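Succinoglycan biosynthesis protein (Bacillus cereus ATCC 14579, PDB 3B55) is of unproven function but binds calcium and belongs to the erythromycin esterase family, some members of which hydrolyse macrolide lactones. Local coordinates at residues Q382-L387 against F427-Q432; G340-E345 against S370-F375; V310-M315 against K334-I339. The protein carries 1 engineered substitution. All blocks are in the same frame, centred on the assembly; numbering follows the deposited sequence.

Contact 1: Q382-L387 against F427-Q432; sequences QFFIDL and FDILVQ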
# COMPACT_ATOMS: atom_id res chain seq x y z
N GLN A 382 11.09 -19.42 -7.21
CA GLN A 382 10.97 -18.00 -6.86
C GLN A 382 12.31 -17.33 -7.15
O GLN A 382 13.37 -17.94 -6.99
CB GLN A 382 10.66 -17.80 -5.37
CG GLN A 382 9.52 -18.61 -4.80
CD GLN A 382 9.93 -20.01 -4.46
OE1 GLN A 382 11.09 -20.27 -4.12
NE2 GLN A 382 8.98 -20.93 -4.53
N PHE A 383 12.26 -16.06 -7.55
CA PHE A 383 13.47 -15.31 -7.83
C PHE A 383 13.14 -13.84 -8.03
O PHE A 383 11.99 -13.48 -8.24
CB PHE A 383 14.15 -15.84 -9.10
CG PHE A 383 13.34 -15.65 -10.35
CD1 PHE A 383 12.37 -16.59 -10.71
CD2 PHE A 383 13.53 -14.54 -11.17
CE1 PHE A 383 11.60 -16.42 -11.87
CE2 PHE A 383 12.77 -14.36 -12.33
CZ PHE A 383 11.81 -15.30 -12.68
N PHE A 384 14.16 -12.99 -7.94
CA PHE A 384 13.94 -11.58 -8.19
C PHE A 384 15.02 -11.10 -9.13
O PHE A 384 16.02 -11.79 -9.37
CB PHE A 384 13.89 -10.76 -6.90
CG PHE A 384 15.16 -10.76 -6.09
CD1 PHE A 384 15.53 -11.88 -5.35
CD2 PHE A 384 15.92 -9.61 -5.99
CE1 PHE A 384 16.64 -11.84 -4.51
CE2 PHE A 384 17.04 -9.56 -5.15
CZ PHE A 384 17.39 -10.68 -4.41
N ILE A 385 14.83 -9.91 -9.69
CA ILE A 385 15.79 -9.38 -10.64
C ILE A 385 15.70 -7.88 -10.75
O ILE A 385 14.63 -7.30 -10.55
CB ILE A 385 15.54 -10.01 -12.03
CG1 ILE A 385 16.47 -9.38 -13.07
CG2 ILE A 385 14.08 -9.82 -12.42
CD1 ILE A 385 16.65 -10.25 -14.30
N ASP A 386 16.83 -7.25 -11.06
CA ASP A 386 16.87 -5.80 -11.21
C ASP A 386 16.56 -5.47 -12.67
O ASP A 386 17.40 -5.67 -13.55
CB ASP A 386 18.25 -5.26 -10.85
CG ASP A 386 18.26 -3.75 -10.66
OD1 ASP A 386 17.48 -3.06 -11.35
OD2 ASP A 386 19.04 -3.26 -9.82
N LEU A 387 15.35 -4.97 -12.92
CA LEU A 387 14.93 -4.62 -14.27
C LEU A 387 15.74 -3.44 -14.83
O LEU A 387 15.87 -3.28 -16.04
CB LEU A 387 13.44 -4.26 -14.28
CG LEU A 387 12.48 -5.33 -13.74
CD1 LEU A 387 11.05 -4.80 -13.76
CD2 LEU A 387 12.58 -6.60 -14.56
N PHE A 427 8.31 -0.93 -12.74
CA PHE A 427 9.11 -1.38 -11.60
C PHE A 427 10.61 -1.40 -11.81
O PHE A 427 11.11 -1.67 -12.91
CB PHE A 427 8.68 -2.79 -11.19
CG PHE A 427 7.22 -2.93 -10.87
CD1 PHE A 427 6.69 -2.38 -9.71
CD2 PHE A 427 6.38 -3.62 -11.74
CE1 PHE A 427 5.33 -2.53 -9.40
CE2 PHE A 427 5.02 -3.78 -11.44
CZ PHE A 427 4.49 -3.23 -10.27
N ASP A 428 11.34 -1.15 -10.72
CA ASP A 428 12.79 -1.18 -10.73
C ASP A 428 13.22 -2.62 -10.43
O ASP A 428 14.22 -3.10 -10.94
CB ASP A 428 13.37 -0.26 -9.64
CG ASP A 428 12.93 1.19 -9.79
OD1 ASP A 428 13.14 1.76 -10.89
OD2 ASP A 428 12.39 1.75 -8.81
N ILE A 429 12.43 -3.31 -9.61
CA ILE A 429 12.76 -4.68 -9.22
C ILE A 429 11.55 -5.59 -9.29
O ILE A 429 10.48 -5.25 -8.78
CB ILE A 429 13.33 -4.69 -7.79
CG1 ILE A 429 14.56 -3.78 -7.74
CG2 ILE A 429 13.69 -6.13 -7.36
CD1 ILE A 429 15.04 -3.47 -6.33
N LEU A 430 11.72 -6.76 -9.91
CA LEU A 430 10.62 -7.72 -10.00
C LEU A 430 10.90 -9.03 -9.27
O LEU A 430 11.98 -9.61 -9.39
CB LEU A 430 10.29 -8.06 -11.46
CG LEU A 430 9.07 -8.99 -11.53
CD1 LEU A 430 7.82 -8.19 -11.89
CD2 LEU A 430 9.29 -10.09 -12.54
N VAL A 431 9.91 -9.48 -8.51
CA VAL A 431 10.00 -10.73 -7.77
C VAL A 431 8.96 -11.67 -8.36
O VAL A 431 7.76 -11.41 -8.26
CB VAL A 431 9.72 -10.50 -6.28
CG1 VAL A 431 9.65 -11.84 -5.56
CG2 VAL A 431 10.80 -9.61 -5.68
N GLN A 432 9.42 -12.75 -8.98
CA GLN A 432 8.53 -13.72 -9.60
C GLN A 432 8.32 -14.95 -8.71
O GLN A 432 9.28 -15.50 -8.17
CB GLN A 432 9.10 -14.17 -10.95
CG GLN A 432 8.25 -15.21 -11.69
CD GLN A 432 7.03 -14.61 -12.38
OE1 GLN A 432 6.15 -15.34 -12.85
NE2 GLN A 432 6.98 -13.29 -12.47
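Phe383 and Gln432 form a hydrogen-bonded pair in an antiparallel strand pairing, where strands 382-386 and 429-433 run side by side in the large mixed sheet. The fit is close here: Gln432 N donates to Phe383 O at 2.8 Å, and Phe383 N returns a bond to Gln432 O. Wedged between its own backbone N and carbonyl carbon (chi1 64°), CG of Phe383 sets the ring alongside the Gln432 chain. Gln432 CB lies over one ring face, 3.8 Å from the Phe383 centroid, as a CH-pi contact. Ile385 and Leu430 make the next hydrogen-bonded pair on this buried face, and helix 371-376 packs against it through Phe375. On the face of Phe384, Val431 and Ile429 the close contact is Phe384 CB on Val431 CG2 at 3.5 Å; the ring leads away toward strand 51-53 and barely meets strand 429-433. The loose side is partly exposed Gln382, which gives little more than its CA and CB, near Gln432 O. Asp428, also partly exposed, directs CB away from strand 382-386, and its carboxylate bonds Ser338 N of strand 336-344. Where strand 382-386 ends, Leu387 N bonds to Asp428 O, and Leu387 CD1 rests 3.2 Å from Phe427 O.

Contact 2: G340-E345 against S370-F375; sequences GTSVYE and SYNYIF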
# COMPACT_ATOMS: atom_id res chain seq x y z
N GLY A 340 7.89 -4.87 -7.51
CA GLY A 340 6.61 -5.48 -7.79
C GLY A 340 6.73 -6.99 -7.79
O GLY A 340 7.81 -7.53 -8.00
N THR A 341 5.62 -7.68 -7.53
CA THR A 341 5.61 -9.15 -7.54
C THR A 341 4.83 -9.61 -8.75
O THR A 341 3.97 -8.89 -9.25
CB THR A 341 4.96 -9.74 -6.26
OG1 THR A 341 3.76 -9.03 -5.94
CG2 THR A 341 5.93 -9.67 -5.09
N SER A 342 5.15 -10.80 -9.24
CA SER A 342 4.46 -11.33 -10.40
C SER A 342 4.23 -12.83 -10.24
O SER A 342 4.99 -13.52 -9.57
CB SER A 342 5.26 -11.03 -11.67
OG SER A 342 4.45 -11.19 -12.82
N VAL A 343 3.18 -13.32 -10.88
CA VAL A 343 2.84 -14.72 -10.76
C VAL A 343 2.81 -15.44 -12.10
O VAL A 343 3.10 -14.85 -13.14
CB VAL A 343 1.47 -14.86 -10.09
CG1 VAL A 343 1.55 -14.34 -8.65
CG2 VAL A 343 0.43 -14.06 -10.87
N TYR A 344 2.45 -16.72 -12.06
CA TYR A 344 2.38 -17.55 -13.26
C TYR A 344 1.24 -18.57 -13.17
O TYR A 344 0.25 -18.47 -13.89
CB TYR A 344 3.72 -18.24 -13.49
CG TYR A 344 3.75 -19.13 -14.71
CD1 TYR A 344 3.30 -18.66 -15.94
CD2 TYR A 344 4.21 -20.44 -14.63
CE1 TYR A 344 3.31 -19.47 -17.07
CE2 TYR A 344 4.23 -21.27 -15.76
CZ TYR A 344 3.78 -20.78 -16.97
OH TYR A 344 3.79 -21.59 -18.08
N GLU A 345 1.38 -19.56 -12.30
CA GLU A 345 0.35 -20.58 -12.15
C GLU A 345 -0.14 -20.67 -10.71
O GLU A 345 0.55 -20.24 -9.78
CB GLU A 345 0.86 -21.95 -12.60
CG GLU A 345 1.31 -22.02 -14.06
CD GLU A 345 1.82 -23.40 -14.45
OE1 GLU A 345 2.61 -23.99 -13.68
OE2 GLU A 345 1.44 -23.90 -15.54
N SER A 370 2.68 -12.40 -22.79
CA SER A 370 2.52 -11.75 -21.50
C SER A 370 3.76 -11.93 -20.63
O SER A 370 4.50 -12.91 -20.78
CB SER A 370 1.29 -12.30 -20.78
OG SER A 370 1.48 -13.62 -20.31
N TYR A 371 3.99 -10.97 -19.75
CA TYR A 371 5.11 -11.02 -18.82
C TYR A 371 5.02 -12.25 -17.93
O TYR A 371 6.04 -12.82 -17.54
CB TYR A 371 5.11 -9.76 -17.95
CG TYR A 371 5.49 -8.50 -18.70
CD1 TYR A 371 6.80 -8.30 -19.14
CD2 TYR A 371 4.56 -7.50 -18.94
CE1 TYR A 371 7.17 -7.13 -19.77
CE2 TYR A 371 4.91 -6.33 -19.59
CZ TYR A 371 6.22 -6.15 -19.99
OH TYR A 371 6.60 -4.96 -20.58
N ASN A 372 3.79 -12.65 -17.61
CA ASN A 372 3.55 -13.82 -16.75
C ASN A 372 4.11 -15.10 -17.38
O ASN A 372 4.87 -15.84 -16.75
CB ASN A 372 2.04 -13.98 -16.53
CG ASN A 372 1.45 -12.82 -15.74
OD1 ASN A 372 1.48 -12.82 -14.51
ND2 ASN A 372 0.94 -11.82 -16.45
N TYR A 373 3.73 -15.35 -18.62
CA TYR A 373 4.19 -16.54 -19.33
C TYR A 373 5.71 -16.52 -19.47
O TYR A 373 6.39 -17.50 -19.16
CB TYR A 373 3.59 -16.59 -20.74
CG TYR A 373 3.99 -17.81 -21.53
CD1 TYR A 373 3.28 -19.00 -21.40
CD2 TYR A 373 5.11 -17.79 -22.37
CE1 TYR A 373 3.67 -20.15 -22.09
CE2 TYR A 373 5.50 -18.93 -23.07
CZ TYR A 373 4.77 -20.11 -22.92
OH TYR A 373 5.15 -21.26 -23.57
N ILE A 374 6.23 -15.39 -19.96
CA ILE A 374 7.65 -15.23 -20.17
C ILE A 374 8.48 -15.42 -18.90
O ILE A 374 9.42 -16.22 -18.89
CB ILE A 374 7.92 -13.88 -20.86
CG1 ILE A 374 7.31 -13.94 -22.27
CG2 ILE A 374 9.41 -13.59 -20.91
CD1 ILE A 374 7.33 -12.64 -23.04
N PHE A 375 8.14 -14.70 -17.83
CA PHE A 375 8.86 -14.87 -16.57
C PHE A 375 8.55 -16.27 -16.01
O PHE A 375 9.33 -16.85 -15.26
CB PHE A 375 8.44 -13.81 -15.55
CG PHE A 375 9.22 -12.52 -15.65
CD1 PHE A 375 10.37 -12.33 -14.88
CD2 PHE A 375 8.83 -11.52 -16.53
CE1 PHE A 375 11.12 -11.16 -15.00
CE2 PHE A 375 9.57 -10.35 -16.65
CZ PHE A 375 10.71 -10.17 -15.88
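The Tyr344 ring carries CG of its own neighbour Glu345 on one face, 3.3 Å above the plane, while the first turn of helix 371-376 meets it obliquely. It is a strand-helix packing in an alpha/beta fold: the helix crosses the end of strand 336-344 at -78°, with the axes 7.3 Å apart at closest approach. Tyr344 CD1 touches the backbone Asn372 O at 3.3 Å, and Tyr344 CE1 lies 3.8 Å from Tyr373 CA. The extended torsion of Tyr344, CG opposite the backbone N (chi1 180°), carries the ring across the first turn of the helix to these atoms. Within the helix the Phe375 ring has Tyr371 O at its edge, in the ring plane, and the same ring reaches across to Leu430 and Gln432 of strand 429-433. Deeper in the contact, Asn372 lies side by side with Val343, its CB 3.7 Å from Val343 O, and the CB of Ser342, one residue earlier, is directed toward the helix. Strand 402-405 adds to the packing of both Val343 and Asn372 through Phe405. The turn that Tyr344 leans on starts with an N-cap, in which Ser370 OG accepts a weak, nearly straight hydrogen bond from Tyr373 N at 3.3 Å.

Contact 3: V310-M315 against K334-I339; sequences VSKTNM and KRYVSI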
# COMPACT_ATOMS: atom_id res chain seq x y z
N VAL A 310 1.73 1.00 -6.35
CA VAL A 310 3.15 1.31 -6.14
C VAL A 310 3.95 1.35 -7.43
O VAL A 310 5.12 1.76 -7.42
CB VAL A 310 3.85 0.29 -5.17
CG1 VAL A 310 3.22 0.36 -3.79
CG2 VAL A 310 3.76 -1.12 -5.74
N SER A 311 3.35 0.93 -8.54
CA SER A 311 4.06 0.95 -9.82
C SER A 311 4.33 2.39 -10.20
O SER A 311 3.61 3.30 -9.80
CB SER A 311 3.23 0.25 -10.91
OG SER A 311 1.90 0.74 -10.97
N LYS A 312 5.40 2.62 -10.97
CA LYS A 312 5.74 3.98 -11.36
C LYS A 312 4.93 4.46 -12.55
O LYS A 312 5.01 5.62 -12.94
CB LYS A 312 7.24 4.10 -11.65
CG LYS A 312 8.14 3.87 -10.44
CD LYS A 312 9.61 3.97 -10.84
CE LYS A 312 10.56 3.58 -9.72
NZ LYS A 312 10.68 4.60 -8.64
N THR A 313 4.15 3.55 -13.13
CA THR A 313 3.29 3.89 -14.25
C THR A 313 1.91 3.40 -13.88
O THR A 313 1.77 2.57 -12.97
CB THR A 313 3.74 3.21 -15.56
OG1 THR A 313 3.76 1.79 -15.39
CG2 THR A 313 5.12 3.70 -15.96
N ASN A 314 0.90 3.92 -14.57
CA ASN A 314 -0.50 3.58 -14.30
C ASN A 314 -0.99 2.32 -15.01
O ASN A 314 -1.27 2.35 -16.20
CB ASN A 314 -1.38 4.77 -14.70
CG ASN A 314 -2.81 4.66 -14.18
OD1 ASN A 314 -3.59 5.61 -14.30
ND2 ASN A 314 -3.15 3.52 -13.60
N MSE A 315 -1.10 1.22 -14.27
CA MSE A 315 -1.58 -0.03 -14.86
C MSE A 315 -3.06 -0.23 -14.52
O MSE A 315 -3.68 -1.19 -14.96
CB MSE A 315 -0.76 -1.23 -14.36
CG MSE A 315 -0.91 -1.56 -12.89
SE MSE A 315 0.00 -3.21 -12.41
CE MSE A 315 1.74 -2.50 -12.02
N LYS A 334 14.95 9.18 -7.79
CA LYS A 334 15.73 8.01 -7.44
C LYS A 334 15.62 7.65 -5.96
O LYS A 334 16.17 6.65 -5.52
CB LYS A 334 17.21 8.21 -7.81
CG LYS A 334 17.91 9.26 -6.98
CD LYS A 334 19.30 9.55 -7.50
CE LYS A 334 19.99 10.60 -6.65
NZ LYS A 334 21.30 11.00 -7.22
N ARG A 335 14.91 8.47 -5.19
CA ARG A 335 14.77 8.15 -3.77
C ARG A 335 13.66 7.15 -3.51
O ARG A 335 13.56 6.61 -2.41
CB ARG A 335 14.57 9.43 -2.95
CG ARG A 335 15.86 10.24 -2.80
CD ARG A 335 15.83 11.11 -1.55
NE ARG A 335 14.80 12.13 -1.64
CZ ARG A 335 14.02 12.51 -0.63
NH1 ARG A 335 14.16 11.92 0.55
NH2 ARG A 335 13.12 13.46 -0.81
N TYR A 336 12.82 6.91 -4.52
CA TYR A 336 11.73 5.95 -4.41
C TYR A 336 12.10 4.74 -5.26
O TYR A 336 12.39 4.89 -6.45
CB TYR A 336 10.42 6.53 -4.93
CG TYR A 336 9.27 5.55 -4.97
CD1 TYR A 336 8.88 4.84 -3.83
CD2 TYR A 336 8.56 5.32 -6.15
CE1 TYR A 336 7.83 3.95 -3.86
CE2 TYR A 336 7.50 4.42 -6.20
CZ TYR A 336 7.14 3.74 -5.04
OH TYR A 336 6.09 2.84 -5.06
N VAL A 337 12.11 3.56 -4.66
CA VAL A 337 12.41 2.33 -5.38
C VAL A 337 11.12 1.54 -5.38
O VAL A 337 10.47 1.41 -4.35
CB VAL A 337 13.53 1.50 -4.70
CG1 VAL A 337 13.58 0.12 -5.32
CG2 VAL A 337 14.87 2.19 -4.88
N SER A 338 10.74 1.02 -6.54
CA SER A 338 9.50 0.27 -6.65
C SER A 338 9.74 -1.20 -6.95
O SER A 338 10.33 -1.56 -7.97
CB SER A 338 8.62 0.88 -7.75
OG SER A 338 7.44 0.13 -7.95
N ILE A 339 9.27 -2.05 -6.05
CA ILE A 339 9.41 -3.49 -6.21
C ILE A 339 8.03 -4.09 -6.44
O ILE A 339 7.10 -3.85 -5.67
CB ILE A 339 10.01 -4.14 -4.95
CG1 ILE A 339 11.42 -3.61 -4.72
CG2 ILE A 339 10.03 -5.66 -5.12
CD1 ILE A 339 12.07 -4.08 -3.44
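The Val310 side chain stands nearly perpendicular to that of Tyr336, so that the phenol hydroxyl comes in beside Val310 CB, with Tyr336 OH 3.4 Å from it, and reaches the Val310 carbonyl. Tyr336 and Ser338 alternate with Val337 along strand 336-344, and the CB of each is directed toward segment 310-315. Each puts a hydroxyl on the same acceptor. Tyr336 OH donates to Val310 O at 2.8 Å, in the carbonyl plane and on a lone pair; Ser338 OG donates to Val310 O at 2.9 Å but from above that plane, 49° out of it. The Val310 oxygen also lies near the plane of the Tyr336 ring, at its edge. Lys312 runs antiparallel to the Tyr336 side chain. Its chain stays extended until the last torsion, where it bends (chi4 -75°) and brings NZ to Tyr336 O at 2.8 Å, again from above the carbonyl plane. On the way, Lys312 CE passes Ser338 CB at 3.9 Å, and NZ comes within 3.3 Å of Tyr336 CD2, oblique to the ring. Asp428 is a second, long and weak ionic partner of this ammonium group. The exchange is therefore reciprocal: strand hydroxyls bind the Val310 carbonyl, and the Lys312 ammonium binds a strand carbonyl. Two donors arriving from different directions satisfy the buried Val310 oxygen and would restrict rotation of its peptide, while the nearby Asp428 carboxylate probably offsets part of the lysine charge.

Strand 336-344 serves contacts 2 and 3 in succession and lies parallel to strand 429-433 of contact 1, so all three meet on neighbouring strands of one sheet. Contact 1 is joined to contact 2 by Val431 O and Ser342 N, 2.9 Å apart, and to contact 3 by Ile429 N and Ser338 O, 3.2 Å apart. The centres of contacts 2 and 3 lie about 10 Å and about 13 Å from that of contact 1 and about 18 Å from each other. Contact 3 is nearest the calcium site: the Val310 side chain is about 10 Å from the ion and about 7 Å from that of Glu113, which binds it with His85. The Phe427 side chain in contact 1 is about 13 Å from the ion.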